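Side-chain contacts in dihydrolipoyl dehydrogenase (Elizabethkingia anophelis NUHP1, PDB 6UZI), which probably catalyses the NAD(+)-dependent oxidation of protein-bound dihydrolipoyl-lysine to lipoyl-lysine, using one FAD per subunit and a redox-active disulfide: residues Gly220-Leu225 with Lys406-Glu411; Lys234-Lys239 with Thr361-Ala366; Ala427-Glu432 with Glu458-Ala463. All coordinates share one frame; numbering follows the deposited sequence.

Contact 1 (Gly220-Leu225 with Lys406-Glu411); sequences GMDGTL and KILADE
T224, in the first turn of helix 223-236, comes closest in backbone terms to K406 on strand 404-410, but their CA atoms remain 8.1 Å apart, and the extended K406 side chain spans most of the gap. The contact is built on a helix N-cap: D222 precedes the helix, and its OD2 accepts from T224 N at 2.9 Å with an N-H...O angle of 143°. The same oxygen takes K406 NZ at 2.7 Å in a hydrogen-bonded salt bridge. D222 OD2 receives the lysine on its syn lone pair, the side of the other oxygen, and the T224 amide on its anti side, 34° out of the carboxylate plane. K406 sets out opposite its own backbone N (chi1 168°) and stays extended to the ammonium group, which comes to D222 from the opposite direction. There NZ also donates to T224 OG1, 2.8 Å away, so cap residue and first-turn threonine grip one cation. E372 provides a second carboxylate for K406 NZ, while its backbone N donates to D222 OD1. The D222 carboxylate is therefore fixed through both oxygens, and the nearby helix start would be expected to stabilise its negative charge. In this way the long helix of the NAD(+)-binding domain is pinned by its N-terminus to the antiparallel sheet of the dimerisation domain. Beside the polar cluster, L408 CD1 lies 4.1 Å from D222 OD1.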
loop_
_atom_site.group_PDB
_atom_site.type_symbol
_atom_site.label_atom_id
_atom_site.label_comp_id
_atom_site.label_asym_id
_atom_site.label_seq_id
_atom_site.Cartn_x
_atom_site.Cartn_y
_atom_site.Cartn_z
ATOM N N GLY A 220 10.414 12.904 -16.779
ATOM C CA GLY A 220 9.810 13.957 -15.992
ATOM C C GLY A 220 9.817 13.725 -14.505
ATOM O O GLY A 220 9.413 14.601 -13.735
ATOM N N MET A 221 10.295 12.566 -14.074
ATOM C CA MET A 221 10.323 12.209 -12.672
ATOM C C MET A 221 11.747 12.370 -12.147
ATOM O O MET A 221 12.659 12.789 -12.864
ATOM C CB MET A 221 9.800 10.785 -12.483
ATOM C CG MET A 221 8.391 10.599 -13.011
ATOM S SD MET A 221 7.591 9.077 -12.481
ATOM C CE MET A 221 7.270 9.479 -10.762
ATOM N N ASP A 222 11.928 12.071 -10.866
ATOM C CA ASP A 222 13.239 12.207 -10.260
ATOM C C ASP A 222 14.233 11.275 -10.945
ATOM O O ASP A 222 13.902 10.132 -11.283
ATOM C CB ASP A 222 13.155 11.887 -8.772
ATOM C CG ASP A 222 14.448 12.138 -8.061
ATOM O OD1 ASP A 222 14.617 13.257 -7.533
ATOM O OD2 ASP A 222 15.299 11.221 -8.055
ATOM N N GLY A 223 15.460 11.776 -11.151
ATOM C CA GLY A 223 16.466 11.013 -11.878
ATOM C C GLY A 223 16.794 9.670 -11.251
ATOM O O GLY A 223 17.094 8.705 -11.959
ATOM N N THR A 224 16.762 9.591 -9.919
ATOM C CA THR A 224 16.985 8.312 -9.256
ATOM C C THR A 224 15.939 7.299 -9.677
ATOM O O THR A 224 16.253 6.126 -9.913
ATOM C CB THR A 224 16.967 8.492 -7.742
ATOM O OG1 THR A 224 18.090 9.291 -7.351
ATOM C CG2 THR A 224 17.018 7.138 -7.039
ATOM N N LEU A 225 14.684 7.736 -9.767
ATOM C CA LEU A 225 13.628 6.836 -10.200
ATOM C C LEU A 225 13.846 6.394 -11.640
ATOM O O LEU A 225 13.631 5.225 -11.981
ATOM C CB LEU A 225 12.276 7.521 -10.029
ATOM C CG LEU A 225 11.974 8.010 -8.613
ATOM C CD1 LEU A 225 10.545 8.530 -8.544
ATOM C CD2 LEU A 225 12.233 6.913 -7.588
ATOM N N LYS A 406 13.418 7.681 -1.581
ATOM C CA LYS A 406 14.304 8.835 -1.600
ATOM C C LYS A 406 13.540 10.067 -1.145
ATOM O O LYS A 406 12.475 10.377 -1.686
ATOM C CB LYS A 406 14.892 9.036 -3.000
ATOM C CG LYS A 406 15.610 10.361 -3.214
ATOM C CD LYS A 406 15.933 10.554 -4.697
ATOM C CE LYS A 406 16.965 11.657 -4.906
ATOM N NZ LYS A 406 17.304 11.818 -6.340
ATOM N N ILE A 407 14.082 10.764 -0.153
ATOM C CA ILE A 407 13.458 11.953 0.409
ATOM C C ILE A 407 14.416 13.127 0.249
ATOM O O ILE A 407 15.609 13.008 0.553
ATOM C CB ILE A 407 13.089 11.752 1.889
ATOM C CG1 ILE A 407 11.930 10.762 2.018
ATOM C CG2 ILE A 407 12.729 13.091 2.535
ATOM C CD1 ILE A 407 11.589 10.401 3.460
ATOM N N LEU A 408 13.889 14.251 -0.226
ATOM C CA LEU A 408 14.624 15.501 -0.339
ATOM C C LEU A 408 14.083 16.475 0.701
ATOM O O LEU A 408 12.865 16.656 0.814
ATOM C CB LEU A 408 14.489 16.080 -1.747
ATOM C CG LEU A 408 14.920 15.151 -2.879
ATOM C CD1 LEU A 408 14.469 15.683 -4.231
ATOM C CD2 LEU A 408 16.421 14.978 -2.856
ATOM N N ALA A 409 14.986 17.099 1.461
ATOM C CA ALA A 409 14.614 18.003 2.538
ATOM C C ALA A 409 15.438 19.279 2.469
ATOM O O ALA A 409 16.604 19.257 2.065
ATOM C CB ALA A 409 14.813 17.340 3.902
ATOM N N ASP A 410 14.825 20.395 2.874
ATOM C CA ASP A 410 15.550 21.661 2.941
ATOM C C ASP A 410 16.647 21.555 3.993
ATOM O O ASP A 410 16.401 21.115 5.117
ATOM C CB ASP A 410 14.593 22.816 3.275
ATOM C CG ASP A 410 15.259 24.191 3.165
ATOM O OD1 ASP A 410 15.705 24.738 4.202
ATOM O OD2 ASP A 410 15.368 24.711 2.034
ATOM N N GLU A 411 17.863 21.964 3.630
ATOM C CA GLU A 411 18.982 21.768 4.543
ATOM C C GLU A 411 18.851 22.611 5.808
ATOM O O GLU A 411 19.246 22.160 6.888
ATOM C CB GLU A 411 20.298 22.067 3.833
ATOM C CG GLU A 411 21.515 21.636 4.627
ATOM C CD GLU A 411 22.015 22.714 5.568
ATOM O OE1 GLU A 411 22.087 23.888 5.143
ATOM O OE2 GLU A 411 22.330 22.387 6.734
#

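Contact 2 (Lys234-Lys239 with Thr361-Ala366); sequences KKQGMK and TWPEVA
Q236 and W362 have the nearest CA atoms of the two segments, 9.7 Å apart, and the glutamine side chain bridges the distance. Along the helical turn that leads to it, K234 contributes its carbonyl: K234 O accepts from G237 N at 3.0 Å. K235 turns its ammonium group to D402, a salt bridge beside the contact. Q236 then reaches across. With CG beside the backbone N (chi1 -61°) and the chain extended beyond it, the amide arrives at the loop 361-363, where NE2 lies 3.0 Å from W362 O. The N-H...O angle of 126° makes this a weak bond; the stronger partner of NE2 is T232 OG1, one turn back on the same helix. NE2 also passes 4.0 Å from P363 CD, on the ring that follows the cis W362-P363 peptide. Across the gap the loop braces itself, T361 OG1 donating to P363 O at 3.0 Å, while W362 NE1 bonds to D400. G237, with a phi of 116° and two bonds back into the last turn, forms a Schellman motif. M238 packs on V208 and V210, and K239 enters the edge strand of the parallel sheet. The C-terminal end of a Rossmann-type helix thus meets a cis-proline loop at the seam between the NAD(+)-binding and dimerisation domains.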
loop_
_atom_site.group_PDB
_atom_site.type_symbol
_atom_site.label_atom_id
_atom_site.label_comp_id
_atom_site.label_asym_id
_atom_site.label_seq_id
_atom_site.Cartn_x
_atom_site.Cartn_y
_atom_site.Cartn_z
ATOM N N LYS A 234 15.249 -3.825 -16.953
ATOM C CA LYS A 234 16.251 -4.642 -17.636
ATOM C C LYS A 234 16.388 -5.994 -16.960
ATOM O O LYS A 234 16.484 -7.027 -17.630
ATOM C CB LYS A 234 17.630 -3.954 -17.665
ATOM C CG LYS A 234 17.837 -2.779 -18.652
ATOM C CD LYS A 234 19.353 -2.468 -18.797
ATOM C CE LYS A 234 19.648 -1.166 -19.552
ATOM N NZ LYS A 234 19.517 -1.292 -21.018
ATOM N N LYS A 235 16.384 -6.002 -15.628
ATOM C CA LYS A 235 16.488 -7.246 -14.885
ATOM C C LYS A 235 15.325 -8.166 -15.200
ATOM O O LYS A 235 15.478 -9.388 -15.160
ATOM C CB LYS A 235 16.569 -6.944 -13.385
ATOM C CG LYS A 235 16.855 -8.140 -12.488
ATOM C CD LYS A 235 16.935 -7.691 -11.033
ATOM C CE LYS A 235 15.662 -7.982 -10.263
ATOM N NZ LYS A 235 15.977 -8.251 -8.828
ATOM N N GLN A 236 14.174 -7.601 -15.554
ATOM C CA GLN A 236 12.991 -8.380 -15.894
ATOM C C GLN A 236 12.983 -8.846 -17.341
ATOM O O GLN A 236 12.124 -9.656 -17.705
ATOM C CB GLN A 236 11.742 -7.546 -15.624
ATOM C CG GLN A 236 11.603 -7.158 -14.171
ATOM C CD GLN A 236 10.487 -6.179 -13.928
ATOM O OE1 GLN A 236 9.474 -6.178 -14.629
ATOM N NE2 GLN A 236 10.686 -5.300 -12.950
ATOM N N GLY A 237 13.898 -8.356 -18.171
ATOM C CA GLY A 237 14.000 -8.792 -19.549
ATOM C C GLY A 237 13.733 -7.722 -20.583
ATOM O O GLY A 237 13.917 -7.987 -21.783
ATOM N N MET A 238 13.301 -6.527 -20.188
ATOM C CA MET A 238 13.039 -5.487 -21.171
ATOM C C MET A 238 14.358 -4.947 -21.714
ATOM O O MET A 238 15.341 -4.797 -20.982
ATOM C CB MET A 238 12.210 -4.359 -20.553
ATOM C CG MET A 238 11.429 -3.530 -21.568
ATOM S SD MET A 238 10.266 -2.388 -20.792
ATOM C CE MET A 238 8.982 -3.478 -20.181
ATOM N N LYS A 239 14.384 -4.678 -23.011
ATOM C CA LYS A 239 15.539 -4.090 -23.671
ATOM C C LYS A 239 15.257 -2.624 -23.979
ATOM O O LYS A 239 14.115 -2.242 -24.243
ATOM C CB LYS A 239 15.878 -4.849 -24.963
ATOM C CG LYS A 239 16.272 -6.315 -24.766
ATOM C CD LYS A 239 17.754 -6.459 -24.453
ATOM C CE LYS A 239 18.122 -7.889 -24.059
ATOM N NZ LYS A 239 17.747 -8.227 -22.645
ATOM N N THR A 361 4.098 -0.117 -13.054
ATOM C CA THR A 361 4.904 -1.314 -13.240
ATOM C C THR A 361 5.055 -2.039 -11.900
ATOM O O THR A 361 4.471 -1.655 -10.885
ATOM C CB THR A 361 6.262 -0.949 -13.832
ATOM O OG1 THR A 361 6.882 0.057 -13.024
ATOM C CG2 THR A 361 6.103 -0.413 -15.217
ATOM N N TRP A 362 5.834 -3.113 -11.895
ATOM C CA TRP A 362 6.171 -3.822 -10.661
ATOM C C TRP A 362 7.680 -4.001 -10.572
ATOM O O TRP A 362 8.252 -4.806 -11.339
ATOM C CB TRP A 362 5.462 -5.169 -10.564
ATOM C CG TRP A 362 5.523 -5.749 -9.173
ATOM C CD1 TRP A 362 6.264 -6.821 -8.766
ATOM C CD2 TRP A 362 4.837 -5.270 -8.009
ATOM N NE1 TRP A 362 6.073 -7.048 -7.428
ATOM C CE2 TRP A 362 5.205 -6.109 -6.936
ATOM C CE3 TRP A 362 3.943 -4.220 -7.770
ATOM C CZ2 TRP A 362 4.710 -5.932 -5.644
ATOM C CZ3 TRP A 362 3.452 -4.045 -6.487
ATOM C CH2 TRP A 362 3.840 -4.897 -5.437
ATOM N N PRO A 363 8.364 -3.320 -9.637
ATOM C CA PRO A 363 7.805 -2.472 -8.571
ATOM C C PRO A 363 7.096 -1.225 -9.074
ATOM O O PRO A 363 7.383 -0.743 -10.167
ATOM C CB PRO A 363 9.042 -2.079 -7.762
ATOM C CG PRO A 363 10.142 -2.105 -8.753
ATOM C CD PRO A 363 9.835 -3.284 -9.632
ATOM N N GLU A 364 6.151 -0.727 -8.288
ATOM C CA GLU A 364 5.486 0.520 -8.630
ATOM C C GLU A 364 6.425 1.703 -8.409
ATOM O O GLU A 364 7.352 1.652 -7.595
ATOM C CB GLU A 364 4.216 0.678 -7.800
ATOM C CG GLU A 364 3.064 -0.209 -8.264
ATOM C CD GLU A 364 1.997 -0.415 -7.190
ATOM O OE1 GLU A 364 2.150 0.123 -6.063
ATOM O OE2 GLU A 364 1.000 -1.112 -7.479
ATOM N N VAL A 365 6.166 2.780 -9.146
ATOM C CA VAL A 365 6.945 4.011 -9.090
ATOM C C VAL A 365 5.991 5.153 -8.769
ATOM O O VAL A 365 4.911 5.254 -9.365
ATOM C CB VAL A 365 7.677 4.278 -10.419
ATOM C CG1 VAL A 365 8.581 5.504 -10.307
ATOM C CG2 VAL A 365 8.460 3.062 -10.853
ATOM N N ALA A 366 6.387 6.012 -7.840
ATOM C CA ALA A 366 5.542 7.132 -7.466
ATOM C C ALA A 366 6.420 8.277 -7.001
ATOM O O ALA A 366 7.445 8.054 -6.353
ATOM C CB ALA A 366 4.551 6.739 -6.371
#

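Contact 3 (Ala427-Glu432 with Glu458-Ala463); sequences ADMIAE and EAIKEA. With ZN (zinc ion), chain F.
Two helices of the dimerisation domain meet here through M429, E432 and I460, on the second helix's side away from the zinc site. Their closest CA atoms, those of M429 and I460, are 8.5 Å apart. I460 bridges the gap: CG1 stands anti to its carbonyl carbon and chi2 of 171° carries CD1 straight outward, to 4.2 Å from M429 CB and 4.0 Å from M429 O. E432, extended from the opposite direction, brings OE1 to 3.3 Å from I460 CD1, while OE2 stands 3.9 Å from I460 CG2. E432 OE2 is held by a hydrogen bond with H451 NE2, which gives this buried carboxylate a polar partner. Both M429 and I460 also rest on I405 and M421 of the antiparallel sheet below. The first helix is kinked here: E432 N bonds to M429 O, three residues back, at 3.1 Å. E458 points away from this interface, and its OE2 binds the zinc ion at 2.2 Å. H453 of the same chain and E333 of the second subunit also bind it. H453, the predicted proton acceptor, and E458 are consistent with the His-Glu pair of the active site in the pyridine nucleotide-disulfide oxidoreductase family.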
loop_
_atom_site.group_PDB
_atom_site.type_symbol
_atom_site.label_atom_id
_atom_site.label_comp_id
_atom_site.label_asym_id
_atom_site.label_seq_id
_atom_site.Cartn_x
_atom_site.Cartn_y
_atom_site.Cartn_z
ATOM N N ALA A 427 2.477 2.753 -5.299
ATOM C CA ALA A 427 1.316 3.505 -5.757
ATOM C C ALA A 427 0.431 3.938 -4.593
ATOM O O ALA A 427 -0.258 4.956 -4.685
ATOM C CB ALA A 427 0.516 2.680 -6.766
ATOM N N ASP A 428 0.444 3.195 -3.488
ATOM C CA ASP A 428 -0.323 3.577 -2.314
ATOM C C ASP A 428 0.534 4.116 -1.178
ATOM O O ASP A 428 0.029 4.884 -0.360
ATOM C CB ASP A 428 -1.156 2.390 -1.813
ATOM C CG ASP A 428 -2.179 1.932 -2.836
ATOM O OD1 ASP A 428 -1.940 0.914 -3.516
ATOM O OD2 ASP A 428 -3.222 2.600 -2.972
ATOM N N MET A 429 1.819 3.769 -1.126
ATOM C CA MET A 429 2.682 4.362 -0.113
ATOM C C MET A 429 2.827 5.861 -0.329
ATOM O O MET A 429 3.038 6.614 0.630
ATOM C CB MET A 429 4.056 3.703 -0.136
ATOM C CG MET A 429 4.089 2.300 0.396
ATOM S SD MET A 429 5.782 1.822 0.749
ATOM C CE MET A 429 6.537 1.908 -0.870
ATOM N N ILE A 430 2.717 6.309 -1.581
ATOM C CA ILE A 430 2.945 7.707 -1.910
ATOM C C ILE A 430 1.965 8.618 -1.186
ATOM O O ILE A 430 2.268 9.795 -0.958
ATOM C CB ILE A 430 2.878 7.890 -3.442
ATOM C CG1 ILE A 430 3.476 9.231 -3.849
ATOM C CG2 ILE A 430 1.445 7.779 -3.948
ATOM C CD1 ILE A 430 4.914 9.365 -3.470
ATOM N N ALA A 431 0.802 8.092 -0.792
ATOM C CA ALA A 431 -0.193 8.919 -0.117
ATOM C C ALA A 431 0.338 9.466 1.204
ATOM O O ALA A 431 0.023 10.601 1.583
ATOM C CB ALA A 431 -1.488 8.132 0.087
ATOM N N GLU A 432 1.148 8.679 1.918
ATOM C CA GLU A 432 1.754 9.174 3.151
ATOM C C GLU A 432 2.597 10.412 2.886
ATOM O O GLU A 432 2.521 11.396 3.630
ATOM C CB GLU A 432 2.603 8.079 3.801
ATOM C CG GLU A 432 3.380 8.528 5.029
ATOM C CD GLU A 432 4.314 7.452 5.576
ATOM O OE1 GLU A 432 4.222 6.288 5.137
ATOM O OE2 GLU A 432 5.150 7.774 6.447
ATOM N N GLU A 458 7.871 1.356 6.225
ATOM C CA GLU A 458 9.007 1.566 7.119
ATOM C C GLU A 458 10.203 2.107 6.359
ATOM O O GLU A 458 11.058 2.781 6.946
ATOM C CB GLU A 458 9.387 0.268 7.838
ATOM C CG GLU A 458 8.305 -0.311 8.719
ATOM C CD GLU A 458 8.825 -1.370 9.663
ATOM O OE1 GLU A 458 8.870 -2.553 9.264
ATOM O OE2 GLU A 458 9.189 -1.021 10.807
ATOM N N ALA A 459 10.277 1.833 5.052
ATOM C CA ALA A 459 11.344 2.408 4.246
ATOM C C ALA A 459 11.226 3.920 4.179
ATOM O O ALA A 459 12.245 4.620 4.134
ATOM C CB ALA A 459 11.321 1.817 2.838
ATOM N N ILE A 460 10.004 4.448 4.222
ATOM C CA ILE A 460 9.840 5.896 4.283
ATOM C C ILE A 460 10.393 6.428 5.597
ATOM O O ILE A 460 11.167 7.396 5.620
ATOM C CB ILE A 460 8.365 6.280 4.098
ATOM C CG1 ILE A 460 7.811 5.663 2.821
ATOM C CG2 ILE A 460 8.229 7.781 4.032
ATOM C CD1 ILE A 460 6.320 5.822 2.696
ATOM N N LYS A 461 10.014 5.788 6.711
ATOM C CA LYS A 461 10.515 6.198 8.017
ATOM C C LYS A 461 12.038 6.152 8.064
ATOM O O LYS A 461 12.678 7.081 8.579
ATOM C CB LYS A 461 9.912 5.310 9.106
ATOM C CG LYS A 461 10.480 5.540 10.498
ATOM C CD LYS A 461 10.163 4.373 11.411
ATOM C CE LYS A 461 10.657 4.618 12.826
ATOM N NZ LYS A 461 9.912 5.710 13.493
ATOM N N GLU A 462 12.640 5.092 7.511
ATOM C CA GLU A 462 14.094 4.975 7.544
ATOM C C GLU A 462 14.754 6.039 6.674
ATOM O O GLU A 462 15.762 6.631 7.073
ATOM C CB GLU A 462 14.527 3.578 7.105
ATOM C CG GLU A 462 14.191 2.448 8.074
ATOM C CD GLU A 462 14.978 2.500 9.382
ATOM O OE1 GLU A 462 16.168 2.870 9.355
ATOM O OE2 GLU A 462 14.431 2.100 10.433
ATOM N N ALA A 463 14.200 6.302 5.487
ATOM C CA ALA A 463 14.754 7.356 4.638
ATOM C C ALA A 463 14.667 8.719 5.316
ATOM O O ALA A 463 15.600 9.528 5.222
ATOM C CB ALA A 463 14.037 7.389 3.289
HETATM ZN ZN ZN F . 10.853 -1.963 11.845
#

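How the contacts relate
From the N terminus, contact 1 opens just ahead of helix 223-236 and contact 2 at that helix's far end. Contact 2 closes first, at 361-366, and so nests inside the longer loop that contact 1 closes at 406-411. Contact 3 follows in series, joining 427-432 to 458-463. The first anchors the start of this helix to the dimerisation domain and the second touches that domain near the helix's end, with L225 CD1 4.0 Å from V365 CG1 between them. Contact 3 lies wholly within the dimerisation domain. Its helices meet the others through A427 N, 2.8 Å from E364 OE1, a probable hydrogen bond, and A463 CB, 3.9 Å from I407 CD1. Contacts 2 and 3 touch the second subunit.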